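Local atomic coordinates of walker-type atpase (Pyrococcus abyssi, PDB entry 2QEN), a protein that probably binds and hydrolyses ATP as an archaeal P-loop ATPase, and is seen here with ADP and magnesium, its cellular role being unknown. Residues S21-E25 against F51-R55; G57-D61 against E80-I85; V132-Q138 against I167-E173. The protein carries 1 engineered substitution. All blocks are in the same frame, centred on the assembly; numbering follows the deposited sequence.

Contact 1 of 3, residues S21-E25 against F51-R55; sequences SRKLE and FLNER. Engineered in segment 21-25: Ser21 (natural residue Phe).
Phe51 O is gripped by Arg55, which reaches across to Glu25: NH1 meets it at 2.7 Å, in the carbonyl plane and on a lone pair, while Arg55 N adds a weak bond from the backbone. Held this way, the Arg55 guanidinium has Phe51 CE1 3.5 Å above its plane, over its centre, and offers NH2 to Glu25. The salt bridge joins Arg55 NH2 to Glu25 OE2 at the guanidinium edge, with the two planar groups turned 52° apart; its modelled length of 2.4 Å is too short to trust literally. Phe51 fills the middle. With CG anti to the backbone N (chi1 -167°), the ring is carried toward helix 18-30, where Leu24 CD2 sits over the centre of one face, 3.9 Å from the ring centroid, a CH-pi contact. Arg55 CD covers the rim of the opposite face, and Glu25 CG approaches CE1 of the Phe51 ring at the edge, at 3.5 Å. Ser21, an engineered replacement of phenylalanine, adds only a loose touch. Packing and salt bridge tie helix 18-30 to the end of helix 44-54, and Leu24 (on strand 33-37) and Phe51 (on Ile131) seat them on the sheet of the P-loop NTPase fold.

Contact 2 of 3, residues G57-D61 against E80-I85; sequences GILID and ELQSTI
This is an apolar helix-on-sheet contact at the rim of the ATPase core: the last turn of helix 74-84 lies across strand 57-61, the outermost strand on its side of the parallel sheet. The short axes pass 8.7 Å apart, with their directions 132° from parallel, and the side chains of Ile58, Ile60, Leu81, Thr84 and Ile85 fill the interval. Leu81 CD2 is the shared point. Ile58 CD1 comes to it at 3.6 Å, the two side chains crossing at about a right angle, and Ile60 CD1 presses on the same methyl at 3.4 Å, closer than usual for two carbons. Ile58 can reach this far because its CG1 stands between the backbone N and the carbonyl carbon (chi1 51°), which leaves CG2 for Ile85 CB, 3.9 Å away. Thr84 works in two directions. Its OG1 bonds back to Glu80 O at 2.7 Å, and Thr84 N reaches the same oxygen from the other face of the carbonyl plane; the OG1 bond helps fix the rotation of the side chain, so that CG2 is laid against the strand, 3.5 Å from Leu59 O and also against Ile58 CB. A serine here keeps the hydroxyl but lacks CG2, and would probably leave a gap between the helix and the strand backbone at Leu59. Further out, Leu81 packs on Val116 and Phe117 of helix 113-127, whereas Leu59 faces the other way, onto Leu48 and Leu52 of helix 44-54. Helices on both faces of a parallel sheet, here at its edge strand, are the three-layer alpha-beta-alpha sandwich of the P-loop NTPase fold.

Contact 3 of 3, residues V132-Q138 against I167-E173; sequences VAFDEAQ and IILTGSE
Glu136 and Ser172 clasp each other beside the nucleotide site, where two parallel strands of the P-loop NTPase sheet end; Asp135 and Glu136, both seen as magnesium ligands in this protein, though not bound to the ion in this model, fit the end of a Walker B strand. Ser172 N meets Glu136 OE1 at 2.9 Å on the syn side, almost straight (174°) but tilted out of the carboxylate plane. Ser172 OG takes the syn lone pair of Glu136 OE2 at 2.6 Å and is also bonded to Lys44 of the P-loop. A third donor, Gln138 NE2, reaches the anti lone pair of Glu136 OE1 at 2.8 Å, so the carboxylate is fixed in rotation.

Just before them in their strands, Thr170 OG1 donates to Asp135 OD1; the modelled 2.5 Å is very short and doubtful. The same hydroxyl accepts from Glu136 N at 2.9 Å, while Asp135 OD2 turns to Ser45 OG. Thr170 thus holds the Asp135 carboxylate and the backbone at Glu136, as a second-shell residue to the magnesium site would.

Behind these groups, Glu136 has a left-handed backbone (phi 60°), and the chain turns there to bring Ala137 N to Thr170 O at 2.9 Å. Gln138 has CG between its backbone N and carbonyl carbon (chi1 72°) and bends again beyond CG, and its NE2 also bonds Glu173 OE1 at 3.1 Å; both acceptors lie near the amide plane and fix how the Gln138 amide is turned. Farther down the strands runs a parallel ladder: Ile168 N to Val132 O, Phe134 N to Ile168 O, Thr170 N to Phe134 O. On one face of the sheet, Phe134 and Leu169 lie side by side, Phe134 CD1 3.7 Å from Leu169 CD2.

From the N terminus, contact 1 comes first, closing a loop from helix 18-30 through strand 33-37 and the P-loop to the end of helix 44-54. A short turn leads into strand 57-61, and contact 2 folds helix 74-84 back onto it. Contact 3 closes last, around helix 149-161 of a beta-alpha-beta unit. The three follow in series; none nests in or crosses another. They still meet in space: Leu52 of helix 44-54 packs on Gly57 and on Ala133, and Ile60 bonds through its backbone to Ala133 and Asp135. Those bonds and contact 3 set strands 57-61, 130-135 and 165-171 side by side in one parallel sheet, with helix 44-54 and helix 74-84 on its two faces.

Contact 1 of 3, residues S21-E25 against F51-R55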
ATOM      1  N   SER A  21      12.363   7.787  -3.481  1.00 27.49           N
ATOM      2  CA  SER A  21      11.831   8.788  -4.403  1.00 28.41           C
ATOM      3  C   SER A  21      12.624   8.831  -5.727  1.00 27.65           C
ATOM      4  O   SER A  21      12.034   8.835  -6.806  1.00 27.99           O
ATOM      5  CB  SER A  21      11.794  10.160  -3.717  1.00 28.78           C
ATOM      6  OG  SER A  21      11.305  11.154  -4.602  1.00 32.23           O
ATOM      7  N   ARG A  22      13.951   8.826  -5.625  1.00 27.14           N
ATOM      8  CA  ARG A  22      14.843   8.743  -6.776  1.00 27.70           C
ATOM      9  C   ARG A  22      14.598   7.463  -7.576  1.00 26.86           C
ATOM     10  O   ARG A  22      14.488   7.508  -8.799  1.00 26.19           O
ATOM     11  CB  ARG A  22      16.320   8.820  -6.341  1.00 27.56           C
ATOM     12  CG  ARG A  22      17.317   8.674  -7.498  1.00 29.04           C
ATOM     13  CD  ARG A  22      18.782   8.692  -7.035  1.00 30.04           C
ATOM     14  NE  ARG A  22      18.963   7.908  -5.813  1.00 37.23           N
ATOM     15  CZ  ARG A  22      19.248   6.606  -5.779  1.00 39.30           C
ATOM     16  NH1 ARG A  22      19.408   5.921  -6.912  1.00 38.56           N
ATOM     17  NH2 ARG A  22      19.375   5.988  -4.600  1.00 39.49           N
ATOM     18  N   LYS A  23      14.492   6.337  -6.875  1.00 26.58           N
ATOM     19  CA  LYS A  23      14.200   5.055  -7.516  1.00 26.90           C
ATOM     20  C   LYS A  23      12.849   5.024  -8.243  1.00 26.70           C
ATOM     21  O   LYS A  23      12.725   4.387  -9.281  1.00 26.45           O
ATOM     22  CB  LYS A  23      14.351   3.892  -6.528  1.00 26.62           C
ATOM     23  CG  LYS A  23      15.841   3.539  -6.239  1.00 27.62           C
ATOM     24  CD  LYS A  23      15.984   2.610  -5.035  1.00 27.86           C
ATOM     25  CE  LYS A  23      17.269   1.773  -5.119  1.00 30.89           C
ATOM     26  NZ  LYS A  23      18.383   2.257  -4.232  1.00 32.28           N
ATOM     27  N   LEU A  24      11.857   5.726  -7.695  1.00 26.97           N
ATOM     28  CA  LEU A  24      10.559   5.884  -8.329  1.00 27.56           C
ATOM     29  C   LEU A  24      10.678   6.728  -9.613  1.00 27.80           C
ATOM     30  O   LEU A  24      10.145   6.336 -10.648  1.00 27.02           O
ATOM     31  CB  LEU A  24       9.552   6.492  -7.345  1.00 27.59           C
ATOM     32  CG  LEU A  24       8.053   6.426  -7.647  1.00 28.47           C
ATOM     33  CD1 LEU A  24       7.617   5.024  -8.030  1.00 30.04           C
ATOM     34  CD2 LEU A  24       7.257   6.892  -6.440  1.00 28.19           C
ATOM     35  N   GLU A  25      11.400   7.857  -9.540  1.00 28.59           N
ATOM     36  CA  GLU A  25      11.681   8.705 -10.710  1.00 29.73           C
ATOM     37  C   GLU A  25      12.391   7.925 -11.801  1.00 29.38           C
ATOM     38  O   GLU A  25      12.023   8.030 -12.977  1.00 29.44           O
ATOM     39  CB  GLU A  25      12.563   9.906 -10.339  1.00 29.54           C
ATOM     40  CG  GLU A  25      11.831  11.027  -9.621  1.00 32.15           C
ATOM     41  CD  GLU A  25      12.662  12.295  -9.451  1.00 32.75           C
ATOM     42  OE1 GLU A  25      13.712  12.446 -10.125  1.00 36.39           O
ATOM     43  OE2 GLU A  25      12.253  13.148  -8.630  1.00 35.99           O
ATOM     44  N   PHE A  51       5.180  12.537  -4.059  1.00 27.28           N
ATOM     45  CA  PHE A  51       5.689  12.431  -5.430  1.00 28.32           C
ATOM     46  C   PHE A  51       4.764  13.126  -6.437  1.00 28.92           C
ATOM     47  O   PHE A  51       5.229  13.854  -7.314  1.00 28.80           O
ATOM     48  CB  PHE A  51       5.820  10.943  -5.787  1.00 28.34           C
ATOM     49  CG  PHE A  51       6.606  10.662  -7.038  1.00 29.03           C
ATOM     50  CD1 PHE A  51       7.993  10.670  -7.019  1.00 26.47           C
ATOM     51  CD2 PHE A  51       5.948  10.330  -8.230  1.00 30.28           C
ATOM     52  CE1 PHE A  51       8.713  10.370  -8.149  1.00 29.31           C
ATOM     53  CE2 PHE A  51       6.666  10.033  -9.376  1.00 29.20           C
ATOM     54  CZ  PHE A  51       8.056  10.059  -9.342  1.00 28.76           C
ATOM     55  N   LEU A  52       3.456  12.899  -6.309  1.00 29.65           N
ATOM     56  CA  LEU A  52       2.475  13.526  -7.205  1.00 31.05           C
ATOM     57  C   LEU A  52       2.248  15.002  -6.889  1.00 31.90           C
ATOM     58  O   LEU A  52       1.760  15.735  -7.746  1.00 32.12           O
ATOM     59  CB  LEU A  52       1.132  12.777  -7.204  1.00 30.51           C
ATOM     60  CG  LEU A  52       1.150  11.339  -7.734  1.00 31.35           C
ATOM     61  CD1 LEU A  52      -0.164  10.616  -7.391  1.00 30.58           C
ATOM     62  CD2 LEU A  52       1.415  11.322  -9.231  1.00 30.91           C
ATOM     63  N   ASN A  53       2.597  15.430  -5.671  1.00 32.68           N
ATOM     64  CA  ASN A  53       2.472  16.841  -5.276  1.00 33.95           C
ATOM     65  C   ASN A  53       3.259  17.750  -6.222  1.00 34.58           C
ATOM     66  O   ASN A  53       2.847  18.871  -6.508  1.00 34.71           O
ATOM     67  CB  ASN A  53       2.932  17.047  -3.825  1.00 33.54           C
ATOM     68  CG  ASN A  53       2.589  18.438  -3.280  1.00 35.17           C
ATOM     69  OD1 ASN A  53       1.447  18.901  -3.379  1.00 34.85           O
ATOM     70  ND2 ASN A  53       3.583  19.100  -2.674  1.00 34.64           N
ATOM     71  N   GLU A  54       4.385  17.244  -6.718  1.00 35.52           N
ATOM     72  CA  GLU A  54       5.264  18.017  -7.598  1.00 36.46           C
ATOM     73  C   GLU A  54       5.111  17.658  -9.076  1.00 35.73           C
ATOM     74  O   GLU A  54       5.562  18.404  -9.947  1.00 36.21           O
ATOM     75  CB  GLU A  54       6.726  17.859  -7.150  1.00 36.30           C
ATOM     76  CG  GLU A  54       7.065  18.697  -5.912  1.00 38.66           C
ATOM     77  CD  GLU A  54       8.393  18.317  -5.271  1.00 38.36           C
ATOM     78  OE1 GLU A  54       9.453  18.586  -5.878  1.00 41.26           O
ATOM     79  OE2 GLU A  54       8.375  17.756  -4.158  1.00 40.30           O
ATOM     80  N   ARG A  55       4.466  16.527  -9.343  1.00 35.11           N
ATOM     81  CA  ARG A  55       4.340  15.975 -10.687  1.00 34.93           C
ATOM     82  C   ARG A  55       2.872  15.750 -11.047  1.00 34.36           C
ATOM     83  O   ARG A  55       2.153  15.107 -10.273  1.00 35.19           O
ATOM     84  CB  ARG A  55       5.091  14.636 -10.776  1.00 35.11           C
ATOM     85  CG  ARG A  55       6.609  14.752 -10.658  1.00 35.90           C
ATOM     86  CD  ARG A  55       7.196  13.447 -10.199  1.00 35.40           C
ATOM     87  NE  ARG A  55       8.543  13.583  -9.647  1.00 37.67           N
ATOM     88  CZ  ARG A  55       8.829  13.949  -8.390  1.00 38.66           C
ATOM     89  NH1 ARG A  55       7.866  14.264  -7.528  1.00 37.32           N
ATOM     90  NH2 ARG A  55      10.100  14.019  -7.991  1.00 38.56           N
TER

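Contact 2 of 3, residues G57-D61 against E80-I85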
ATOM      1  N   GLY A  57      -0.449  14.333 -11.989  1.00 31.21           N
ATOM      2  CA  GLY A  57      -0.922  12.974 -11.871  1.00 30.04           C
ATOM      3  C   GLY A  57      -2.123  12.910 -10.967  1.00 29.87           C
ATOM      4  O   GLY A  57      -2.474  13.891 -10.307  1.00 29.70           O
ATOM      5  N   ILE A  58      -2.757  11.745 -10.958  1.00 29.66           N
ATOM      6  CA  ILE A  58      -3.897  11.460 -10.094  1.00 29.32           C
ATOM      7  C   ILE A  58      -3.714  10.145  -9.337  1.00 29.06           C
ATOM      8  O   ILE A  58      -3.072   9.205  -9.826  1.00 29.14           O
ATOM      9  CB  ILE A  58      -5.246  11.439 -10.878  1.00 29.42           C
ATOM     10  CG1 ILE A  58      -5.152  10.518 -12.101  1.00 28.83           C
ATOM     11  CG2 ILE A  58      -5.661  12.853 -11.238  1.00 28.30           C
ATOM     12  CD1 ILE A  58      -6.411  10.505 -12.969  1.00 29.72           C
ATOM     13  N   LEU A  59      -4.265  10.097  -8.131  1.00 28.79           N
ATOM     14  CA  LEU A  59      -4.189   8.905  -7.294  1.00 28.56           C
ATOM     15  C   LEU A  59      -5.598   8.353  -7.099  1.00 28.09           C
ATOM     16  O   LEU A  59      -6.480   9.035  -6.557  1.00 26.96           O
ATOM     17  CB  LEU A  59      -3.499   9.218  -5.944  1.00 28.60           C
ATOM     18  CG  LEU A  59      -3.261   8.112  -4.897  1.00 28.95           C
ATOM     19  CD1 LEU A  59      -2.671   6.906  -5.553  1.00 30.32           C
ATOM     20  CD2 LEU A  59      -2.299   8.579  -3.773  1.00 29.22           C
ATOM     21  N   ILE A  60      -5.800   7.121  -7.562  1.00 27.98           N
ATOM     22  CA  ILE A  60      -7.071   6.419  -7.385  1.00 27.90           C
ATOM     23  C   ILE A  60      -6.938   5.358  -6.291  1.00 27.72           C
ATOM     24  O   ILE A  60      -6.159   4.422  -6.425  1.00 27.48           O
ATOM     25  CB  ILE A  60      -7.540   5.771  -8.700  1.00 28.45           C
ATOM     26  CG1 ILE A  60      -7.720   6.850  -9.778  1.00 29.62           C
ATOM     27  CG2 ILE A  60      -8.873   5.011  -8.498  1.00 28.07           C
ATOM     28  CD1 ILE A  60      -7.354   6.394 -11.139  1.00 33.64           C
ATOM     29  N   ASP A  61      -7.711   5.524  -5.217  1.00 27.65           N
ATOM     30  CA  ASP A  61      -7.752   4.586  -4.097  1.00 27.81           C
ATOM     31  C   ASP A  61      -8.689   3.409  -4.427  1.00 27.74           C
ATOM     32  O   ASP A  61      -9.916   3.511  -4.302  1.00 26.59           O
ATOM     33  CB  ASP A  61      -8.199   5.300  -2.810  1.00 27.98           C
ATOM     34  CG  ASP A  61      -7.924   4.471  -1.545  1.00 30.50           C
ATOM     35  OD1 ASP A  61      -7.949   3.218  -1.607  1.00 33.09           O
ATOM     36  OD2 ASP A  61      -7.676   5.075  -0.478  1.00 33.24           O
ATOM     37  N   GLU A  80     -14.800   8.274 -10.369  1.00 28.82           N
ATOM     38  CA  GLU A  80     -13.632   8.530  -9.490  1.00 29.47           C
ATOM     39  C   GLU A  80     -12.444   9.203 -10.213  1.00 29.15           C
ATOM     40  O   GLU A  80     -11.811  10.097  -9.665  1.00 29.21           O
ATOM     41  CB  GLU A  80     -13.187   7.249  -8.762  1.00 29.35           C
ATOM     42  CG  GLU A  80     -12.087   7.438  -7.713  1.00 31.71           C
ATOM     43  CD  GLU A  80     -12.529   8.216  -6.468  1.00 36.20           C
ATOM     44  OE1 GLU A  80     -13.741   8.212  -6.126  1.00 37.38           O
ATOM     45  OE2 GLU A  80     -11.647   8.821  -5.810  1.00 38.86           O
ATOM     46  N   LEU A  81     -12.139   8.772 -11.430  1.00 29.59           N
ATOM     47  CA  LEU A  81     -11.181   9.496 -12.284  1.00 30.16           C
ATOM     48  C   LEU A  81     -11.593  10.957 -12.499  1.00 30.26           C
ATOM     49  O   LEU A  81     -10.758  11.860 -12.411  1.00 30.32           O
ATOM     50  CB  LEU A  81     -11.029   8.811 -13.636  1.00 29.86           C
ATOM     51  CG  LEU A  81     -10.206   7.525 -13.710  1.00 31.47           C
ATOM     52  CD1 LEU A  81     -10.664   6.645 -14.873  1.00 30.15           C
ATOM     53  CD2 LEU A  81      -8.730   7.856 -13.842  1.00 32.53           C
ATOM     54  N   GLN A  82     -12.879  11.168 -12.776  1.00 30.41           N
ATOM     55  CA  GLN A  82     -13.435  12.503 -12.965  1.00 30.83           C
ATOM     56  C   GLN A  82     -13.284  13.388 -11.731  1.00 31.44           C
ATOM     57  O   GLN A  82     -12.832  14.532 -11.840  1.00 31.25           O
ATOM     58  CB  GLN A  82     -14.912  12.421 -13.356  1.00 30.99           C
ATOM     59  CG  GLN A  82     -15.165  11.990 -14.800  1.00 30.29           C
ATOM     60  CD  GLN A  82     -16.642  11.800 -15.096  1.00 30.18           C
ATOM     61  OE1 GLN A  82     -17.395  11.280 -14.272  1.00 28.98           O
ATOM     62  NE2 GLN A  82     -17.063  12.226 -16.274  1.00 29.26           N
ATOM     63  N   SER A  83     -13.657  12.862 -10.563  1.00 32.05           N
ATOM     64  CA  SER A  83     -13.642  13.659  -9.336  1.00 33.08           C
ATOM     65  C   SER A  83     -12.230  13.883  -8.790  1.00 33.21           C
ATOM     66  O   SER A  83     -11.983  14.870  -8.114  1.00 33.25           O
ATOM     67  CB  SER A  83     -14.561  13.061  -8.264  1.00 33.12           C
ATOM     68  OG  SER A  83     -14.076  11.812  -7.802  1.00 35.28           O
ATOM     69  N   THR A  84     -11.308  12.980  -9.097  1.00 33.74           N
ATOM     70  CA  THR A  84      -9.935  13.103  -8.607  1.00 35.10           C
ATOM     71  C   THR A  84      -9.145  14.183  -9.351  1.00 34.96           C
ATOM     72  O   THR A  84      -8.284  14.841  -8.770  1.00 34.76           O
ATOM     73  CB  THR A  84      -9.182  11.746  -8.634  1.00 34.96           C
ATOM     74  OG1 THR A  84      -9.918  10.784  -7.869  1.00 36.89           O
ATOM     75  CG2 THR A  84      -7.820  11.881  -7.999  1.00 36.65           C
ATOM     76  N   ILE A  85      -9.438  14.354 -10.633  1.00 35.49           N
ATOM     77  CA  ILE A  85      -8.789  15.396 -11.427  1.00 36.14           C
ATOM     78  C   ILE A  85      -9.541  16.724 -11.378  1.00 36.16           C
ATOM     79  O   ILE A  85      -9.099  17.705 -11.967  1.00 36.72           O
ATOM     80  CB  ILE A  85      -8.521  14.939 -12.899  1.00 36.56           C
ATOM     81  CG1 ILE A  85      -7.357  15.728 -13.523  1.00 36.80           C
ATOM     82  CG2 ILE A  85      -9.783  14.995 -13.743  1.00 35.26           C
ATOM     83  CD1 ILE A  85      -6.749  15.046 -14.748  1.00 36.55           C
TER

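Contact 3 of 3, residues V132-Q138 against I167-E173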
ATOM      1  N   VAL A 132      -0.957   8.331 -13.873  1.00 30.13           N
ATOM      2  CA  VAL A 132      -2.155   7.755 -13.265  1.00 29.63           C
ATOM      3  C   VAL A 132      -1.700   6.698 -12.285  1.00 29.40           C
ATOM      4  O   VAL A 132      -1.051   5.736 -12.670  1.00 29.09           O
ATOM      5  CB  VAL A 132      -3.126   7.119 -14.302  1.00 29.94           C
ATOM      6  CG1 VAL A 132      -4.386   6.566 -13.590  1.00 28.51           C
ATOM      7  CG2 VAL A 132      -3.510   8.130 -15.352  1.00 30.25           C
ATOM      8  N   ALA A 133      -2.009   6.908 -11.006  1.00 30.08           N
ATOM      9  CA  ALA A 133      -1.629   5.968  -9.949  1.00 30.06           C
ATOM     10  C   ALA A 133      -2.829   5.259  -9.330  1.00 29.78           C
ATOM     11  O   ALA A 133      -3.820   5.881  -8.958  1.00 29.32           O
ATOM     12  CB  ALA A 133      -0.812   6.663  -8.885  1.00 30.16           C
ATOM     13  N   PHE A 134      -2.722   3.942  -9.245  1.00 29.56           N
ATOM     14  CA  PHE A 134      -3.726   3.106  -8.616  1.00 29.40           C
ATOM     15  C   PHE A 134      -3.173   2.594  -7.277  1.00 29.15           C
ATOM     16  O   PHE A 134      -2.257   1.775  -7.234  1.00 28.23           O
ATOM     17  CB  PHE A 134      -4.107   1.945  -9.546  1.00 29.41           C
ATOM     18  CG  PHE A 134      -4.818   2.375 -10.813  1.00 31.47           C
ATOM     19  CD1 PHE A 134      -4.095   2.710 -11.958  1.00 32.06           C
ATOM     20  CD2 PHE A 134      -6.209   2.434 -10.863  1.00 33.59           C
ATOM     21  CE1 PHE A 134      -4.734   3.104 -13.127  1.00 32.45           C
ATOM     22  CE2 PHE A 134      -6.877   2.828 -12.047  1.00 34.06           C
ATOM     23  CZ  PHE A 134      -6.137   3.161 -13.177  1.00 33.12           C
ATOM     24  N   ASP A 135      -3.731   3.097  -6.185  1.00 29.37           N
ATOM     25  CA  ASP A 135      -3.286   2.706  -4.858  1.00 29.77           C
ATOM     26  C   ASP A 135      -3.980   1.428  -4.449  1.00 29.34           C
ATOM     27  O   ASP A 135      -5.207   1.356  -4.476  1.00 29.60           O
ATOM     28  CB  ASP A 135      -3.568   3.819  -3.838  1.00 30.39           C
ATOM     29  CG  ASP A 135      -2.474   3.933  -2.779  1.00 32.74           C
ATOM     30  OD1 ASP A 135      -1.555   3.053  -2.720  1.00 33.22           O
ATOM     31  OD2 ASP A 135      -2.521   4.926  -2.020  1.00 35.72           O
ATOM     32  N   GLU A 136      -3.185   0.416  -4.099  1.00 29.19           N
ATOM     33  CA  GLU A 136      -3.681  -0.925  -3.753  1.00 28.38           C
ATOM     34  C   GLU A 136      -4.448  -1.529  -4.933  1.00 27.40           C
ATOM     35  O   GLU A 136      -5.601  -1.983  -4.804  1.00 27.25           O
ATOM     36  CB  GLU A 136      -4.526  -0.918  -2.462  1.00 28.83           C
ATOM     37  CG  GLU A 136      -3.842  -0.353  -1.196  1.00 29.67           C
ATOM     38  CD  GLU A 136      -2.690  -1.200  -0.649  1.00 31.79           C
ATOM     39  OE1 GLU A 136      -2.546  -2.382  -1.037  1.00 33.25           O
ATOM     40  OE2 GLU A 136      -1.916  -0.673   0.191  1.00 32.72           O
ATOM     41  N   ALA A 137      -3.756  -1.578  -6.066  1.00 26.24           N
ATOM     42  CA  ALA A 137      -4.317  -1.977  -7.350  1.00 25.37           C
ATOM     43  C   ALA A 137      -4.741  -3.454  -7.419  1.00 25.14           C
ATOM     44  O   ALA A 137      -5.448  -3.863  -8.346  1.00 24.34           O
ATOM     45  CB  ALA A 137      -3.326  -1.635  -8.468  1.00 24.81           C
ATOM     46  N   GLN A 138      -4.340  -4.252  -6.431  1.00 25.21           N
ATOM     47  CA  GLN A 138      -4.774  -5.652  -6.380  1.00 25.34           C
ATOM     48  C   GLN A 138      -6.295  -5.768  -6.197  1.00 26.01           C
ATOM     49  O   GLN A 138      -6.883  -6.809  -6.520  1.00 26.54           O
ATOM     50  CB  GLN A 138      -4.010  -6.460  -5.310  1.00 25.13           C
ATOM     51  CG  GLN A 138      -4.364  -6.133  -3.867  1.00 24.43           C
ATOM     52  CD  GLN A 138      -3.541  -4.990  -3.285  1.00 23.89           C
ATOM     53  OE1 GLN A 138      -2.811  -4.303  -3.997  1.00 23.90           O
ATOM     54  NE2 GLN A 138      -3.659  -4.791  -1.982  1.00 22.53           N
ATOM     55  N   ILE A 167       1.960   4.844 -15.541  1.00 30.19           N
ATOM     56  CA  ILE A 167       1.039   4.193 -14.620  1.00 30.39           C
ATOM     57  C   ILE A 167       1.873   3.626 -13.460  1.00 29.97           C
ATOM     58  O   ILE A 167       2.916   3.009 -13.684  1.00 30.02           O
ATOM     59  CB  ILE A 167       0.194   3.102 -15.328  1.00 30.17           C
ATOM     60  CG1 ILE A 167      -0.788   3.728 -16.328  1.00 30.68           C
ATOM     61  CG2 ILE A 167      -0.563   2.208 -14.305  1.00 30.06           C
ATOM     62  CD1 ILE A 167      -1.576   2.699 -17.107  1.00 30.90           C
ATOM     63  N   ILE A 168       1.444   3.929 -12.239  1.00 29.76           N
ATOM     64  CA  ILE A 168       2.029   3.372 -11.028  1.00 29.24           C
ATOM     65  C   ILE A 168       0.943   2.535 -10.368  1.00 29.39           C
ATOM     66  O   ILE A 168      -0.172   3.021 -10.176  1.00 29.76           O
ATOM     67  CB  ILE A 168       2.497   4.483 -10.049  1.00 29.57           C
ATOM     68  CG1 ILE A 168       3.591   5.341 -10.694  1.00 28.56           C
ATOM     69  CG2 ILE A 168       3.021   3.868  -8.711  1.00 28.58           C
ATOM     70  CD1 ILE A 168       3.923   6.615  -9.920  1.00 28.50           C
ATOM     71  N   LEU A 169       1.268   1.284 -10.045  1.00 29.05           N
ATOM     72  CA  LEU A 169       0.394   0.410  -9.267  1.00 28.56           C
ATOM     73  C   LEU A 169       1.076   0.109  -7.942  1.00 28.40           C
ATOM     74  O   LEU A 169       2.229  -0.327  -7.905  1.00 28.46           O
ATOM     75  CB  LEU A 169       0.106  -0.906 -10.018  1.00 28.32           C
ATOM     76  CG  LEU A 169      -0.370  -0.837 -11.482  1.00 29.44           C
ATOM     77  CD1 LEU A 169      -0.573  -2.249 -12.001  1.00 30.61           C
ATOM     78  CD2 LEU A 169      -1.657  -0.055 -11.622  1.00 27.87           C
ATOM     79  N   THR A 170       0.376   0.365  -6.855  1.00 28.43           N
ATOM     80  CA  THR A 170       0.917   0.071  -5.546  1.00 29.33           C
ATOM     81  C   THR A 170       0.164  -1.133  -4.994  1.00 29.21           C
ATOM     82  O   THR A 170      -0.970  -1.422  -5.413  1.00 29.41           O
ATOM     83  CB  THR A 170       0.802   1.259  -4.538  1.00 29.07           C
ATOM     84  OG1 THR A 170      -0.419   1.143  -3.800  1.00 30.72           O
ATOM     85  CG2 THR A 170       0.879   2.630  -5.245  1.00 28.18           C
ATOM     86  N   GLY A 171       0.804  -1.817  -4.057  1.00 29.00           N
ATOM     87  CA  GLY A 171       0.198  -2.942  -3.360  1.00 28.24           C
ATOM     88  C   GLY A 171       0.918  -3.254  -2.063  1.00 27.70           C
ATOM     89  O   GLY A 171       2.152  -3.345  -2.024  1.00 27.66           O
ATOM     90  N   SER A 172       0.136  -3.382  -0.996  1.00 27.03           N
ATOM     91  CA  SER A 172       0.614  -3.947   0.264  1.00 26.87           C
ATOM     92  C   SER A 172       0.583  -5.477   0.205  1.00 26.60           C
ATOM     93  O   SER A 172       1.412  -6.138   0.832  1.00 26.74           O
ATOM     94  CB  SER A 172      -0.234  -3.450   1.435  1.00 26.77           C
ATOM     95  OG  SER A 172      -0.184  -2.028   1.537  1.00 28.25           O
ATOM     96  N   GLU A 173      -0.379  -6.026  -0.538  1.00 25.66           N
ATOM     97  CA  GLU A 173      -0.484  -7.466  -0.756  1.00 25.58           C
ATOM     98  C   GLU A 173       0.267  -7.758  -2.049  1.00 25.27           C
ATOM     99  O   GLU A 173      -0.334  -7.959  -3.103  1.00 24.76           O
ATOM    100  CB  GLU A 173      -1.953  -7.909  -0.834  1.00 25.21           C
ATOM    101  CG  GLU A 173      -2.816  -7.466   0.387  1.00 26.14           C
ATOM    102  CD  GLU A 173      -4.295  -7.825   0.243  1.00 26.66           C
ATOM    103  OE1 GLU A 173      -4.975  -7.236  -0.636  1.00 28.53           O
ATOM    104  OE2 GLU A 173      -4.789  -8.684   1.014  1.00 28.69           O
TER